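Local coordinates for protein exotoxin 6 (Staphylococcus aureus subsp. aureus Mu50, PDB 4ZYS) that is a staphylococcal superantigen-like exotoxin that probably binds sugars and acts on host molecules, at residues T104-I109 / I189-V194. Numbering follows the deposited sequence.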
loop_
_atom_site.group_PDB
_atom_site.type_symbol
_atom_site.label_atom_id
_atom_site.label_comp_id
_atom_site.label_asym_id
_atom_site.label_seq_id
_atom_site.Cartn_x
_atom_site.Cartn_y
_atom_site.Cartn_z
ATOM N N THR A 104 5.707 10.995 -12.451
ATOM C CA THR A 104 4.989 10.073 -13.321
ATOM C C THR A 104 5.923 8.962 -13.761
ATOM O O THR A 104 6.534 9.050 -14.824
ATOM C CB THR A 104 4.334 10.808 -14.494
ATOM O OG1 THR A 104 5.351 11.402 -15.294
ATOM C CG2 THR A 104 3.356 11.868 -14.042
ATOM N N PRO A 105 6.052 7.884 -12.970
ATOM C CA PRO A 105 6.887 6.766 -13.428
ATOM C C PRO A 105 6.207 6.049 -14.600
ATOM O O PRO A 105 5.024 6.283 -14.860
ATOM C CB PRO A 105 6.967 5.870 -12.185
ATOM C CG PRO A 105 5.685 6.124 -11.454
ATOM C CD PRO A 105 5.376 7.574 -11.686
ATOM N N ILE A 106 6.941 5.201 -15.318
ATOM C CA ILE A 106 6.331 4.447 -16.400
ATOM C C ILE A 106 5.449 3.419 -15.758
ATOM O O ILE A 106 5.871 2.799 -14.785
ATOM C CB ILE A 106 7.405 3.799 -17.339
ATOM C CG1 ILE A 106 8.127 4.838 -18.201
ATOM C CG2 ILE A 106 6.827 2.669 -18.216
ATOM C CD1 ILE A 106 7.246 5.885 -18.870
ATOM N N LEU A 107 4.205 3.292 -16.221
ATOM C CA LEU A 107 3.328 2.242 -15.716
ATOM C C LEU A 107 2.856 1.441 -16.893
ATOM O O LEU A 107 2.247 1.988 -17.806
ATOM C CB LEU A 107 2.132 2.731 -14.847
ATOM C CG LEU A 107 1.065 1.648 -14.569
ATOM C CD1 LEU A 107 1.605 0.518 -13.635
ATOM C CD2 LEU A 107 -0.235 2.246 -14.083
ATOM N N GLU A 108 3.151 0.151 -16.887
ATOM C CA GLU A 108 2.698 -0.757 -17.937
ATOM C C GLU A 108 1.962 -1.909 -17.310
ATOM O O GLU A 108 2.379 -2.394 -16.263
ATOM C CB GLU A 108 3.859 -1.268 -18.793
ATOM C CG GLU A 108 4.475 -0.234 -19.710
ATOM C CD GLU A 108 5.624 -0.810 -20.511
ATOM O OE1 GLU A 108 6.612 -1.259 -19.890
ATOM O OE2 GLU A 108 5.516 -0.862 -21.757
ATOM N N ILE A 109 0.859 -2.333 -17.936
ATOM C CA ILE A 109 0.057 -3.471 -17.479
ATOM C C ILE A 109 0.026 -4.493 -18.612
ATOM O O ILE A 109 -0.375 -4.175 -19.734
ATOM C CB ILE A 109 -1.362 -3.066 -16.969
ATOM C CG1 ILE A 109 -1.256 -1.996 -15.835
ATOM C CG2 ILE A 109 -2.150 -4.325 -16.498
ATOM C CD1 ILE A 109 -2.515 -1.653 -15.103
ATOM N N ILE A 189 11.077 6.236 -7.897
ATOM C CA ILE A 189 10.355 5.191 -8.655
ATOM C C ILE A 189 10.458 5.528 -10.163
ATOM O O ILE A 189 10.004 6.601 -10.565
ATOM C CB ILE A 189 8.880 5.036 -8.184
ATOM C CG1 ILE A 189 8.806 4.632 -6.693
ATOM C CG2 ILE A 189 8.110 4.050 -9.092
ATOM C CD1 ILE A 189 7.485 4.935 -6.011
ATOM N N GLN A 190 11.080 4.633 -10.976
ATOM C CA GLN A 190 11.273 4.855 -12.414
ATOM C C GLN A 190 10.226 4.165 -13.307
ATOM O O GLN A 190 9.687 4.793 -14.230
ATOM C CB GLN A 190 12.670 4.370 -12.856
ATOM C CG GLN A 190 13.730 5.438 -12.824
ATOM C CD GLN A 190 13.677 6.425 -13.958
ATOM O OE1 GLN A 190 12.823 7.319 -13.988
ATOM N NE2 GLN A 190 14.670 6.358 -14.840
ATOM N N LYS A 191 10.015 2.855 -13.079
ATOM C CA LYS A 191 9.137 2.000 -13.863
ATOM C C LYS A 191 8.322 1.108 -12.965
ATOM O O LYS A 191 8.809 0.674 -11.923
ATOM C CB LYS A 191 9.964 1.088 -14.793
ATOM C CG LYS A 191 10.575 1.719 -16.019
ATOM C CD LYS A 191 11.194 0.604 -16.859
ATOM C CE LYS A 191 11.238 0.903 -18.337
ATOM N NZ LYS A 191 11.747 -0.258 -19.124
ATOM N N ILE A 192 7.100 0.791 -13.397
ATOM C CA ILE A 192 6.202 -0.133 -12.732
ATOM C C ILE A 192 5.638 -1.063 -13.809
ATOM O O ILE A 192 5.222 -0.621 -14.887
ATOM C CB ILE A 192 5.080 0.536 -11.885
ATOM C CG1 ILE A 192 5.657 1.496 -10.813
ATOM C CG2 ILE A 192 4.147 -0.534 -11.228
ATOM C CD1 ILE A 192 4.563 2.466 -10.178
ATOM N N LEU A 193 5.656 -2.357 -13.513
ATOM C CA LEU A 193 5.095 -3.360 -14.378
ATOM C C LEU A 193 4.125 -4.180 -13.579
ATOM O O LEU A 193 4.479 -4.647 -12.502
ATOM C CB LEU A 193 6.209 -4.253 -15.014
ATOM C CG LEU A 193 5.721 -5.415 -15.921
ATOM C CD1 LEU A 193 5.041 -4.885 -17.181
ATOM C CD2 LEU A 193 6.861 -6.343 -16.285
ATOM N N VAL A 194 2.891 -4.342 -14.084
ATOM C CA VAL A 194 1.887 -5.224 -13.483
ATOM C C VAL A 194 1.658 -6.334 -14.495
ATOM O O VAL A 194 1.117 -6.063 -15.553
ATOM C CB VAL A 194 0.563 -4.518 -13.070
ATOM C CG1 VAL A 194 -0.362 -5.494 -12.356
ATOM C CG2 VAL A 194 0.817 -3.291 -12.200
HETATM O O HOH W 1 7.167 -0.634 -17.296
#
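The puckered pyrrolidine ring of P105 meets 189-194 with its CB-CG edge: CB lies 3.8 Å from CG2 of I189, and CG 4.0 Å from CD1 of I192, the two methyls on opposite sides of the mean ring plane and P105 running alongside each of them. The flat carboxylate of E108 accepts a bond on OE1 from a water (2.7 Å to its oxygen); the same water donates to I192 O, tying the end of E108 back to the neighbouring backbone. That carbonyl oxygen is thus gripped twice, since E108 N also donates to it, tilted 23° from the carbonyl plane.

Between these groups the backbones exemplify parallel β-pairing, in which every second residue of one strand donates to the residue before its partner and accepts from the one after. I106 N bonds to Q190 O and I106 O receives I192 N at 2.7 Å, the more bent bond (139° at the hydrogen); E108 repeats the pattern around L193, taking V194 N on its O at 3.0 Å. On one face L107 holds CG anti to its backbone N (chi1 168°), bringing CD1 at a slant to CG2 of I192, 3.7 Å away, and near CG2 of V194. The other face carries I106, E108, K191 and L193, with CB of I106 beside CG of K191.

The pair joins the middle strand of the β-grasp sheet, 189-196, to 106-111 beside it. Helix 130-145 packs on the L107, I109 and I192 face; strand 117-119 flanks 106-111, while strand 155-161 flanks 189-196, where Q190 and K191 opposite T160 form a classic β bulge.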